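Local structure of probable secreted solute-binding lipoprotein (Streptomyces coelicolor, 3I3V) at residues P120-N125 with R325-L329; P144-L150 with G267-A271; V165-G169 with S232-F237; R216-F221 with S376-T381. The protein probably binds an as yet unidentified solute outside the cell as the lipid-tethered receptor component of a membrane transport system. All coordinates share one frame; numbering follows the deposited sequence.

Interaction 1. Residues P120-N125 with R325-L329; sequences PYFATN and RDMAL
M327 lies alongside both Y121 and F122, its side chain pointing the same way as theirs, where the segments pair as a short antiparallel bridge. F122 and M327 form its non-hydrogen-bonded pair, joining strand 122-131 to strand 326-327 deep between the two lobes of this periplasmic-binding-protein fold. M327 is a selenomethionine bent at chi2 and chi3, and the bends carry its methyl CE over the face of the Y121 ring, 3.6 Å from the centroid and almost on the ring normal. Its SE meets F122 obliquely, at 3.9 Å from F122 CD1, so one side chain makes Met-aromatic contacts with two rings. L329 CD1 reaches the edge of the Y121 ring near its plane, 3.8 Å from Y121 CD1. The F122 ring takes R325 CD over one face, toward the rim, while the guanidinium runs on to S323. F319 of helix 313-323 adds edge-to-face contacts to both rings, and Y121 OH is bonded to M310 O. On the backbone, A328 N donates to Y121 O at 2.9 Å. A123 turns its methyl toward the M327 carbonyl. Farther along, D326 and N125 cross at about a right angle; D326 OD2 also bonds S249 OG, and D326 OD1 bonds Q345 NE2. N125 N comes to D326 OD2 from above the carboxylate plane at 3.0 Å, while a water donates to both N125 OD1 and D326 OD1.

Interaction 2. Residues P144-L150 with G267-A271; sequences PTTGDQL and GWPLA
P269 pushes its ring against the turn that leads into helix 147-159. Its CG sits 3.3 Å from P144 O, its CB packs on the carbonyl carbon of T146, and L150 CB approaches the same CG from the first helical turn. Next to it, L150 CD2 meets the indole obliquely, 3.6 Å from W268 CZ2; the two side chains cross at about a right angle. L150 has CG opposite the backbone N (chi1 176°), and this carries CD2 to the tryptophan.

Just after the proline, L270 makes two backbone bonds. L270 N donates to T145 O at 3.0 Å, and G147 N, in the first turn of the helix, donates to L270 O at 2.8 Å. The second of these satisfies an amide that the helix itself cannot serve. T146 is the N-cap residue and forms a capping box with Q149, both halves of it weak: Q149 N reaches T146 OG1 at 3.5 Å, and T146 N reaches Q149 OE1 at 3.5 Å. The same OE1 accepts a stronger, nearly straight bond from T145 N at 2.9 Å, holding the turn before the helix.

Farther out, W268 packs on both helix 172-182 (L177, I181) and helix 203-217 (Y211, L215). Y130 of strand 122-131 lies against both P144 and P269, and its OH is bonded to G267 O.

Interaction 3. Residues V165-G169 with S232-F237; sequences VTVGG and SMTTQF
T166 meets helix 230-238 at M233 and Q236, where the end of strand 163-166 packs against the helix. This is a strand-helix packing contact in the lobe of the solute-binding fold that holds the parallel pair 163-166 and 242-246; a short connection leads from the helix into the second of those strands. T166 gives most of the first segment's contact surface. With chi1 at -179° its OG1 is swung opposite the backbone N, which places the hydroxyl at the helix backbone, 3.4 Å from M233 CA. Q236 extends beyond CG and brings NE2 to 2.7 Å from the same OG1; the pair is close, but the angle is too poor to count as a hydrogen bond. The methyl CG2 of T166 also lies on M233, 3.9 Å from M233 CG, and T166 touches A242. The T166 backbone is bonded to V244, which fixes the strand while its side chain faces the helix.

V167 directs its side chain toward T173 and L177 of helix 172-182, so it is mainly its backbone that meets M233. G168, the centre of an inverse gamma turn, begins to lead the chain away, and its carbonyl oxygen accepts from T173 OG1. M233, a selenomethionine, stretches out to its selenium before bending at chi3. Its CG lies 3.5 Å from T166 O, and SE comes within 3.7 Å of V167 CA and 4.0 Å of G168 N.

Interaction 4. Residues R216-F221 with S376-T381; sequences RDAGVF and SFTRGT
R216 pushes its guanidinium into the turn that follows helix 363-377 and spends it on backbone carbonyls. NH1 donates to S376 O at 2.6 Å, and NH1 and NH2 together grip T381 O end-on, the NH2 bond being 2.8 Å. All three bonds lie close to the guanidinium plane, and the NH1 bond to T381 O uses a lone pair in the carbonyl plane. The side chain is bent at chi3 (63°), which turns its end toward these carbonyls. R216 NE is in a salt bridge with D217 OD2 at 2.9 Å, and that carboxylate oxygen also accepts from G380 N at 3.0 Å, in a nearly straight bond from above the carboxylate plane. G380 belongs to the type II beta turn T378-T381, whose T378 O takes both T381 N and T381 OG1 from the same face.

In return, R379 NH2 is modelled as donating to D217 O at the C-terminal end of helix 203-217, which closes with a Schellman motif at G219. That bond is too short to be trusted in detail. The carbonyl oxygens of A218 and G219 are taken by R155 and R158.

Beside this network, F377 turns its edge onto the face of F221, CE2 lying 3.5 Å above the plane, over its centre. F377 also meets F212 edge-to-face, F221 packs on V165 of strand 163-166, and V386 of helix 383-392 touches R216.

Overall arrangement
Starting from the N terminus, 120-125 opens the first loop, closed some 200 residues later when interaction 1 brings in 325-329 at the middle of the molecule. Interaction 2 lies inside that loop, and interaction 3 is nested again within interaction 2, closing the shortest loop. Interaction 4 crosses all three, since 216-221 falls inside each loop and 376-381 beyond it. Interactions 2, 3 and 4 meet in one lobe, W268 packing on V165 and F221. Interaction 2 joins helix 147-159 to the loop 267-271, interaction 3 strand 163-166 to helix 230-238, and interaction 4 the ends of helices 203-217 and 363-377. Interaction 1, pairing strand 122-131 with 326-327 in the sheet interaction 3 also reaches, touches none of them.

Interaction 1. Residues P120-N125 with R325-L329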
loop_
_atom_site.group_PDB
_atom_site.type_symbol
_atom_site.label_atom_id
_atom_site.label_comp_id
_atom_site.label_asym_id
_atom_site.label_seq_id
_atom_site.Cartn_x
_atom_site.Cartn_y
_atom_site.Cartn_z
ATOM N N PRO C 120 -27.575 -20.905 -30.848
ATOM C CA PRO C 120 -27.415 -20.705 -32.288
ATOM C C PRO C 120 -25.974 -21.004 -32.698
ATOM O O PRO C 120 -25.052 -20.901 -31.887
ATOM C CB PRO C 120 -27.776 -19.231 -32.475
ATOM C CG PRO C 120 -28.706 -18.955 -31.326
ATOM C CD PRO C 120 -27.992 -19.658 -30.197
ATOM N N TYR C 121 -25.778 -21.393 -33.952
ATOM C CA TYR C 121 -24.432 -21.685 -34.423
ATOM C C TYR C 121 -24.292 -21.454 -35.916
ATOM O O TYR C 121 -23.529 -20.589 -36.325
ATOM C CB TYR C 121 -24.045 -23.119 -34.053
ATOM C CG TYR C 121 -22.553 -23.308 -33.889
ATOM C CD1 TYR C 121 -21.818 -22.470 -33.055
ATOM C CD2 TYR C 121 -21.880 -24.322 -34.561
ATOM C CE1 TYR C 121 -20.452 -22.637 -32.893
ATOM C CE2 TYR C 121 -20.512 -24.499 -34.408
ATOM C CZ TYR C 121 -19.802 -23.650 -33.571
ATOM O OH TYR C 121 -18.444 -23.806 -33.421
ATOM N N PHE C 122 -25.026 -22.207 -36.731
ATOM C CA PHE C 122 -24.944 -22.037 -38.182
ATOM C C PHE C 122 -25.949 -21.034 -38.739
ATOM O O PHE C 122 -27.063 -20.883 -38.224
ATOM C CB PHE C 122 -25.112 -23.389 -38.885
ATOM C CG PHE C 122 -23.860 -24.222 -38.901
ATOM C CD1 PHE C 122 -22.773 -23.882 -38.105
ATOM C CD2 PHE C 122 -23.766 -25.350 -39.713
ATOM C CE1 PHE C 122 -21.618 -24.647 -38.112
ATOM C CE2 PHE C 122 -22.609 -26.122 -39.726
ATOM C CZ PHE C 122 -21.528 -25.764 -38.917
ATOM N N ALA C 123 -25.549 -20.349 -39.802
ATOM C CA ALA C 123 -26.410 -19.358 -40.428
ATOM C C ALA C 123 -26.255 -19.394 -41.940
ATOM O O ALA C 123 -25.474 -20.180 -42.475
ATOM C CB ALA C 123 -26.071 -17.964 -39.910
ATOM N N THR C 124 -27.013 -18.546 -42.626
ATOM C CA THR C 124 -26.917 -18.478 -44.071
ATOM C C THR C 124 -27.002 -17.049 -44.550
ATOM O O THR C 124 -27.810 -16.261 -44.050
ATOM C CB THR C 124 -28.044 -19.242 -44.781
ATOM O OG1 THR C 124 -28.076 -20.600 -44.330
ATOM C CG2 THR C 124 -27.813 -19.211 -46.286
ATOM N N ASN C 125 -26.128 -16.724 -45.498
ATOM C CA ASN C 125 -26.108 -15.426 -46.144
ATOM C C ASN C 125 -26.564 -15.840 -47.532
ATOM O O ASN C 125 -25.998 -16.761 -48.120
ATOM C CB ASN C 125 -24.701 -14.844 -46.199
ATOM C CG ASN C 125 -24.569 -13.582 -45.376
ATOM O OD1 ASN C 125 -24.237 -13.629 -44.191
ATOM N ND2 ASN C 125 -24.847 -12.439 -45.998
ATOM N N ARG C 325 -18.384 -21.307 -43.740
ATOM C CA ARG C 325 -19.716 -21.271 -43.152
ATOM C C ARG C 325 -20.070 -19.891 -42.635
ATOM O O ARG C 325 -19.222 -19.194 -42.060
ATOM C CB ARG C 325 -19.793 -22.225 -41.959
ATOM C CG ARG C 325 -19.598 -23.682 -42.269
ATOM C CD ARG C 325 -20.916 -24.403 -42.439
ATOM N NE ARG C 325 -21.547 -24.161 -43.730
ATOM C CZ ARG C 325 -20.948 -24.333 -44.905
ATOM N NH1 ARG C 325 -19.686 -24.736 -44.960
ATOM N NH2 ARG C 325 -21.626 -24.138 -46.031
ATOM N N ASP C 326 -21.320 -19.496 -42.835
ATOM C CA ASP C 326 -21.779 -18.229 -42.294
ATOM C C ASP C 326 -22.202 -18.666 -40.891
ATOM O O ASP C 326 -22.727 -19.773 -40.719
ATOM C CB ASP C 326 -22.974 -17.697 -43.078
ATOM C CG ASP C 326 -22.630 -17.384 -44.525
ATOM O OD1 ASP C 326 -21.633 -16.657 -44.757
ATOM O OD2 ASP C 326 -23.363 -17.859 -45.419
HETATM N N MSE C 327 -21.970 -17.815 -39.896
HETATM C CA MSE C 327 -22.288 -18.167 -38.512
HETATM C C MSE C 327 -23.331 -17.278 -37.860
HETATM O O MSE C 327 -23.552 -16.148 -38.289
HETATM C CB MSE C 327 -21.013 -18.120 -37.659
HETATM C CG MSE C 327 -19.872 -18.978 -38.176
HETATM SE SE MSE C 327 -20.285 -20.855 -38.142
HETATM C CE MSE C 327 -19.916 -21.187 -36.277
ATOM N N ALA C 328 -23.961 -17.801 -36.811
ATOM C CA ALA C 328 -24.963 -17.060 -36.058
ATOM C C ALA C 328 -24.308 -16.324 -34.894
ATOM O O ALA C 328 -24.993 -15.655 -34.130
ATOM C CB ALA C 328 -26.030 -17.998 -35.536
ATOM N N LEU C 329 -22.987 -16.453 -34.754
ATOM C CA LEU C 329 -22.261 -15.784 -33.674
ATOM C C LEU C 329 -21.341 -14.696 -34.223
ATOM O O LEU C 329 -20.978 -14.711 -35.402
ATOM C CB LEU C 329 -21.419 -16.799 -32.892
ATOM C CG LEU C 329 -22.096 -18.112 -32.487
ATOM C CD1 LEU C 329 -21.092 -19.004 -31.767
ATOM C CD2 LEU C 329 -23.286 -17.820 -31.595
HETATM O O HOH W 1 -22.185 -14.443 -42.459
#

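Interaction 2. Residues P144-L150 with G267-A271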
loop_
_atom_site.group_PDB
_atom_site.type_symbol
_atom_site.label_atom_id
_atom_site.label_comp_id
_atom_site.label_asym_id
_atom_site.label_seq_id
_atom_site.Cartn_x
_atom_site.Cartn_y
_atom_site.Cartn_z
ATOM N N PRO C 144 -26.876 -2.940 -61.011
ATOM C CA PRO C 144 -28.178 -2.313 -60.742
ATOM C C PRO C 144 -28.576 -2.257 -59.269
ATOM O O PRO C 144 -28.455 -3.238 -58.546
ATOM C CB PRO C 144 -29.147 -3.157 -61.578
ATOM C CG PRO C 144 -28.480 -4.502 -61.618
ATOM C CD PRO C 144 -27.036 -4.132 -61.861
ATOM N N THR C 145 -29.059 -1.096 -58.839
ATOM C CA THR C 145 -29.488 -0.874 -57.464
ATOM C C THR C 145 -31.004 -0.686 -57.383
ATOM O O THR C 145 -31.612 -0.857 -56.328
ATOM C CB THR C 145 -28.781 0.369 -56.899
ATOM O OG1 THR C 145 -27.410 0.045 -56.645
ATOM C CG2 THR C 145 -29.438 0.853 -55.620
ATOM N N THR C 146 -31.616 -0.331 -58.503
ATOM C CA THR C 146 -33.049 -0.106 -58.529
ATOM C C THR C 146 -33.724 -0.950 -59.595
ATOM O O THR C 146 -33.089 -1.388 -60.560
ATOM C CB THR C 146 -33.360 1.371 -58.802
ATOM O OG1 THR C 146 -32.692 1.779 -60.004
ATOM C CG2 THR C 146 -32.883 2.244 -57.639
ATOM N N GLY C 147 -35.019 -1.177 -59.399
ATOM C CA GLY C 147 -35.786 -1.969 -60.335
ATOM C C GLY C 147 -35.657 -1.465 -61.755
ATOM O O GLY C 147 -35.578 -2.261 -62.692
ATOM N N ASP C 148 -35.644 -0.144 -61.922
ATOM C CA ASP C 148 -35.506 0.442 -63.254
ATOM C C ASP C 148 -34.158 0.106 -63.870
ATOM O O ASP C 148 -34.075 -0.241 -65.044
ATOM C CB ASP C 148 -35.670 1.962 -63.206
ATOM C CG ASP C 148 -37.101 2.383 -63.008
ATOM O OD1 ASP C 148 -38.004 1.611 -63.399
ATOM O OD2 ASP C 148 -37.323 3.488 -62.471
ATOM N N GLN C 149 -33.097 0.212 -63.082
ATOM C CA GLN C 149 -31.763 -0.097 -63.588
ATOM C C GLN C 149 -31.635 -1.590 -63.889
ATOM O O GLN C 149 -31.021 -1.975 -64.887
ATOM C CB GLN C 149 -30.701 0.327 -62.574
ATOM C CG GLN C 149 -30.688 1.817 -62.290
ATOM C CD GLN C 149 -29.785 2.182 -61.119
ATOM O OE1 GLN C 149 -29.237 1.308 -60.442
ATOM N NE2 GLN C 149 -29.638 3.482 -60.871
ATOM N N LEU C 150 -32.220 -2.426 -63.029
ATOM C CA LEU C 150 -32.163 -3.870 -63.224
ATOM C C LEU C 150 -32.800 -4.225 -64.550
ATOM O O LEU C 150 -32.262 -5.017 -65.317
ATOM C CB LEU C 150 -32.897 -4.605 -62.100
ATOM C CG LEU C 150 -33.007 -6.135 -62.209
ATOM C CD1 LEU C 150 -31.622 -6.778 -62.271
ATOM C CD2 LEU C 150 -33.781 -6.666 -61.011
ATOM N N GLY C 267 -27.178 -6.967 -53.231
ATOM C CA GLY C 267 -28.527 -7.334 -52.853
ATOM C C GLY C 267 -29.449 -7.185 -54.045
ATOM O O GLY C 267 -29.018 -6.775 -55.125
ATOM N N TRP C 268 -30.719 -7.520 -53.864
ATOM C CA TRP C 268 -31.679 -7.405 -54.952
ATOM C C TRP C 268 -32.171 -5.954 -55.047
ATOM O O TRP C 268 -32.561 -5.349 -54.048
ATOM C CB TRP C 268 -32.842 -8.381 -54.725
ATOM C CG TRP C 268 -33.788 -8.425 -55.877
ATOM C CD1 TRP C 268 -34.866 -7.616 -56.081
ATOM C CD2 TRP C 268 -33.683 -9.256 -57.043
ATOM N NE1 TRP C 268 -35.434 -7.886 -57.300
ATOM C CE2 TRP C 268 -34.728 -8.886 -57.911
ATOM C CE3 TRP C 268 -32.805 -10.273 -57.437
ATOM C CZ2 TRP C 268 -34.922 -9.497 -59.152
ATOM C CZ3 TRP C 268 -32.998 -10.882 -58.671
ATOM C CH2 TRP C 268 -34.049 -10.490 -59.512
ATOM N N PRO C 269 -32.136 -5.371 -56.256
ATOM C CA PRO C 269 -32.570 -3.988 -56.486
ATOM C C PRO C 269 -33.911 -3.661 -55.854
ATOM O O PRO C 269 -34.765 -4.527 -55.721
ATOM C CB PRO C 269 -32.602 -3.890 -58.005
ATOM C CG PRO C 269 -31.442 -4.741 -58.391
ATOM C CD PRO C 269 -31.642 -5.972 -57.506
ATOM N N LEU C 270 -34.089 -2.400 -55.475
ATOM C CA LEU C 270 -35.321 -1.945 -54.845
ATOM C C LEU C 270 -36.234 -1.174 -55.791
ATOM O O LEU C 270 -35.774 -0.541 -56.752
ATOM C CB LEU C 270 -34.997 -1.039 -53.655
ATOM C CG LEU C 270 -34.159 -1.591 -52.499
ATOM C CD1 LEU C 270 -33.929 -0.474 -51.521
ATOM C CD2 LEU C 270 -34.859 -2.762 -51.812
ATOM N N ALA C 271 -37.530 -1.235 -55.505
ATOM C CA ALA C 271 -38.533 -0.507 -56.273
ATOM C C ALA C 271 -38.677 0.795 -55.493
ATOM O O ALA C 271 -38.165 0.901 -54.376
ATOM C CB ALA C 271 -39.849 -1.262 -56.277
#

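Interaction 3. Residues V165-G169 with S232-F237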
loop_
_atom_site.group_PDB
_atom_site.type_symbol
_atom_site.label_atom_id
_atom_site.label_comp_id
_atom_site.label_asym_id
_atom_site.label_seq_id
_atom_site.Cartn_x
_atom_site.Cartn_y
_atom_site.Cartn_z
ATOM N N VAL C 165 -31.146 -12.622 -65.181
ATOM C CA VAL C 165 -31.173 -13.342 -63.904
ATOM C C VAL C 165 -31.606 -14.792 -64.111
ATOM O O VAL C 165 -32.657 -15.065 -64.689
ATOM C CB VAL C 165 -32.143 -12.700 -62.856
ATOM C CG1 VAL C 165 -32.037 -13.440 -61.539
ATOM C CG2 VAL C 165 -31.804 -11.241 -62.627
ATOM N N THR C 166 -30.787 -15.726 -63.651
ATOM C CA THR C 166 -31.141 -17.127 -63.782
ATOM C C THR C 166 -31.633 -17.629 -62.421
ATOM O O THR C 166 -31.078 -17.287 -61.377
ATOM C CB THR C 166 -29.937 -17.969 -64.248
ATOM O OG1 THR C 166 -30.333 -19.340 -64.389
ATOM C CG2 THR C 166 -28.794 -17.862 -63.250
ATOM N N VAL C 167 -32.695 -18.423 -62.436
ATOM C CA VAL C 167 -33.253 -18.953 -61.204
ATOM C C VAL C 167 -34.165 -20.134 -61.516
ATOM O O VAL C 167 -34.798 -20.178 -62.571
ATOM C CB VAL C 167 -34.050 -17.856 -60.443
ATOM C CG1 VAL C 167 -35.232 -17.387 -61.283
ATOM C CG2 VAL C 167 -34.514 -18.384 -59.091
ATOM N N GLY C 168 -34.214 -21.100 -60.601
ATOM C CA GLY C 168 -35.059 -22.268 -60.805
ATOM C C GLY C 168 -36.491 -21.974 -60.406
ATOM O O GLY C 168 -36.880 -22.162 -59.254
ATOM N N GLY C 169 -37.278 -21.505 -61.362
ATOM C CA GLY C 169 -38.658 -21.183 -61.071
ATOM C C GLY C 169 -39.534 -22.363 -60.700
ATOM O O GLY C 169 -40.652 -22.166 -60.229
ATOM N N SER C 232 -30.173 -25.999 -63.321
ATOM C CA SER C 232 -30.204 -25.167 -64.519
ATOM C C SER C 232 -29.558 -23.832 -64.173
ATOM O O SER C 232 -28.720 -23.315 -64.909
ATOM C CB SER C 232 -31.647 -24.920 -64.958
ATOM O OG SER C 232 -32.409 -26.113 -64.932
HETATM N N MSE C 233 -29.971 -23.286 -63.035
HETATM C CA MSE C 233 -29.470 -22.018 -62.527
HETATM C C MSE C 233 -27.961 -22.058 -62.324
HETATM O O MSE C 233 -27.220 -21.237 -62.866
HETATM C CB MSE C 233 -30.159 -21.711 -61.200
HETATM C CG MSE C 233 -29.741 -20.433 -60.536
HETATM SE SE MSE C 233 -30.686 -20.225 -58.858
HETATM C CE MSE C 233 -29.389 -21.119 -57.675
ATOM N N THR C 234 -27.525 -23.022 -61.523
ATOM C CA THR C 234 -26.117 -23.220 -61.220
ATOM C C THR C 234 -25.278 -23.392 -62.489
ATOM O O THR C 234 -24.163 -22.883 -62.577
ATOM C CB THR C 234 -25.950 -24.447 -60.311
ATOM O OG1 THR C 234 -26.284 -24.078 -58.969
ATOM C CG2 THR C 234 -24.526 -24.989 -60.369
ATOM N N THR C 235 -25.814 -24.108 -63.469
ATOM C CA THR C 235 -25.095 -24.317 -64.714
ATOM C C THR C 235 -25.008 -23.031 -65.526
ATOM O O THR C 235 -23.921 -22.614 -65.909
ATOM C CB THR C 235 -25.765 -25.418 -65.583
ATOM O OG1 THR C 235 -25.386 -26.710 -65.095
ATOM C CG2 THR C 235 -25.339 -25.297 -67.033
ATOM N N GLN C 236 -26.154 -22.403 -65.782
ATOM C CA GLN C 236 -26.193 -21.171 -66.571
ATOM C C GLN C 236 -25.229 -20.097 -66.093
ATOM O O GLN C 236 -24.604 -19.417 -66.904
ATOM C CB GLN C 236 -27.614 -20.601 -66.612
ATOM C CG GLN C 236 -28.549 -21.384 -67.510
ATOM C CD GLN C 236 -29.909 -20.733 -67.673
ATOM O OE1 GLN C 236 -30.776 -21.259 -68.364
ATOM N NE2 GLN C 236 -30.101 -19.588 -67.036
ATOM N N PHE C 237 -25.101 -19.943 -64.781
ATOM C CA PHE C 237 -24.195 -18.938 -64.246
ATOM C C PHE C 237 -22.722 -19.367 -64.325
ATOM O O PHE C 237 -21.857 -18.554 -64.646
ATOM C CB PHE C 237 -24.571 -18.600 -62.802
ATOM C CG PHE C 237 -23.830 -17.415 -62.249
ATOM C CD1 PHE C 237 -22.559 -17.560 -61.698
ATOM C CD2 PHE C 237 -24.395 -16.148 -62.301
ATOM C CE1 PHE C 237 -21.865 -16.457 -61.206
ATOM C CE2 PHE C 237 -23.712 -15.043 -61.816
ATOM C CZ PHE C 237 -22.441 -15.197 -61.265
#

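Interaction 4. Residues R216-F221 with S376-T381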
loop_
_atom_site.group_PDB
_atom_site.type_symbol
_atom_site.label_atom_id
_atom_site.label_comp_id
_atom_site.label_asym_id
_atom_site.label_seq_id
_atom_site.Cartn_x
_atom_site.Cartn_y
_atom_site.Cartn_z
ATOM N N ARG C 216 -40.475 -9.454 -64.028
ATOM C CA ARG C 216 -40.626 -10.666 -64.835
ATOM C C ARG C 216 -41.117 -10.396 -66.268
ATOM O O ARG C 216 -40.582 -10.941 -67.239
ATOM C CB ARG C 216 -41.609 -11.608 -64.132
ATOM C CG ARG C 216 -42.039 -12.821 -64.938
ATOM C CD ARG C 216 -43.395 -13.313 -64.456
ATOM N NE ARG C 216 -44.405 -12.285 -64.687
ATOM C CZ ARG C 216 -45.665 -12.348 -64.275
ATOM N NH1 ARG C 216 -46.096 -13.396 -63.599
ATOM N NH2 ARG C 216 -46.494 -11.353 -64.545
ATOM N N ASP C 217 -42.159 -9.581 -66.396
ATOM C CA ASP C 217 -42.703 -9.267 -67.713
ATOM C C ASP C 217 -41.682 -8.479 -68.525
ATOM O O ASP C 217 -41.646 -8.585 -69.750
ATOM C CB ASP C 217 -44.014 -8.483 -67.577
ATOM C CG ASP C 217 -45.173 -9.362 -67.111
ATOM O OD1 ASP C 217 -46.288 -8.836 -66.895
ATOM O OD2 ASP C 217 -44.974 -10.585 -66.970
ATOM N N ALA C 218 -40.832 -7.717 -67.844
ATOM C CA ALA C 218 -39.818 -6.924 -68.524
ATOM C C ALA C 218 -38.659 -7.790 -69.003
ATOM O O ALA C 218 -37.717 -7.295 -69.627
ATOM C CB ALA C 218 -39.308 -5.837 -67.599
ATOM N N GLY C 219 -38.730 -9.084 -68.700
ATOM C CA GLY C 219 -37.686 -10.009 -69.107
ATOM C C GLY C 219 -36.448 -10.019 -68.232
ATOM O O GLY C 219 -35.343 -10.228 -68.726
ATOM N N VAL C 220 -36.618 -9.815 -66.931
ATOM C CA VAL C 220 -35.479 -9.804 -66.024
ATOM C C VAL C 220 -34.966 -11.218 -65.756
ATOM O O VAL C 220 -33.800 -11.408 -65.418
ATOM C CB VAL C 220 -35.839 -9.115 -64.686
ATOM C CG1 VAL C 220 -34.761 -9.383 -63.640
ATOM C CG2 VAL C 220 -35.979 -7.618 -64.901
ATOM N N PHE C 221 -35.829 -12.214 -65.919
ATOM C CA PHE C 221 -35.427 -13.600 -65.694
ATOM C C PHE C 221 -35.151 -14.286 -67.014
ATOM O O PHE C 221 -35.646 -13.856 -68.053
ATOM C CB PHE C 221 -36.524 -14.349 -64.930
ATOM C CG PHE C 221 -36.848 -13.726 -63.612
ATOM C CD1 PHE C 221 -35.896 -13.691 -62.602
ATOM C CD2 PHE C 221 -38.055 -13.084 -63.410
ATOM C CE1 PHE C 221 -36.139 -13.023 -61.421
ATOM C CE2 PHE C 221 -38.306 -12.411 -62.223
ATOM C CZ PHE C 221 -37.342 -12.378 -61.228
ATOM N N SER C 376 -46.354 -18.522 -61.237
ATOM C CA SER C 376 -46.073 -17.094 -61.133
ATOM C C SER C 376 -44.927 -16.579 -62.002
ATOM O O SER C 376 -44.944 -15.424 -62.419
ATOM C CB SER C 376 -45.796 -16.722 -59.677
ATOM O OG SER C 376 -46.887 -17.076 -58.849
ATOM N N PHE C 377 -43.922 -17.406 -62.260
ATOM C CA PHE C 377 -42.798 -16.961 -63.086
ATOM C C PHE C 377 -43.115 -16.898 -64.582
ATOM O O PHE C 377 -42.312 -16.398 -65.366
ATOM C CB PHE C 377 -41.573 -17.860 -62.876
ATOM C CG PHE C 377 -40.599 -17.335 -61.865
ATOM C CD1 PHE C 377 -40.709 -17.678 -60.519
ATOM C CD2 PHE C 377 -39.565 -16.491 -62.257
ATOM C CE1 PHE C 377 -39.799 -17.190 -59.581
ATOM C CE2 PHE C 377 -38.653 -15.999 -61.324
ATOM C CZ PHE C 377 -38.769 -16.350 -59.985
ATOM N N THR C 378 -44.274 -17.415 -64.976
ATOM C CA THR C 378 -44.680 -17.421 -66.383
ATOM C C THR C 378 -45.119 -16.019 -66.796
ATOM O O THR C 378 -46.091 -15.488 -66.262
ATOM C CB THR C 378 -45.844 -18.397 -66.609
ATOM O OG1 THR C 378 -45.512 -19.671 -66.045
ATOM C CG2 THR C 378 -46.114 -18.572 -68.093
ATOM N N ARG C 379 -44.399 -15.423 -67.743
ATOM C CA ARG C 379 -44.702 -14.070 -68.200
ATOM C C ARG C 379 -46.146 -13.862 -68.618
ATOM O O ARG C 379 -46.764 -14.723 -69.241
ATOM C CB ARG C 379 -43.782 -13.693 -69.356
ATOM C CG ARG C 379 -42.330 -13.911 -69.039
ATOM C CD ARG C 379 -41.446 -13.516 -70.192
ATOM N NE ARG C 379 -41.364 -12.074 -70.369
ATOM C CZ ARG C 379 -40.388 -11.479 -71.045
ATOM N NH1 ARG C 379 -39.430 -12.215 -71.592
ATOM N NH2 ARG C 379 -40.367 -10.160 -71.177
ATOM N N GLY C 380 -46.680 -12.699 -68.269
ATOM C CA GLY C 380 -48.050 -12.379 -68.617
ATOM C C GLY C 380 -49.053 -12.744 -67.541
ATOM O O GLY C 380 -50.176 -12.244 -67.558
ATOM N N THR C 381 -48.653 -13.609 -66.610
ATOM C CA THR C 381 -49.530 -14.050 -65.521
ATOM C C THR C 381 -49.856 -12.900 -64.583
ATOM O O THR C 381 -49.014 -12.455 -63.807
ATOM C CB THR C 381 -48.878 -15.177 -64.705
ATOM O OG1 THR C 381 -48.569 -16.275 -65.568
ATOM C CG2 THR C 381 -49.817 -15.657 -63.613
#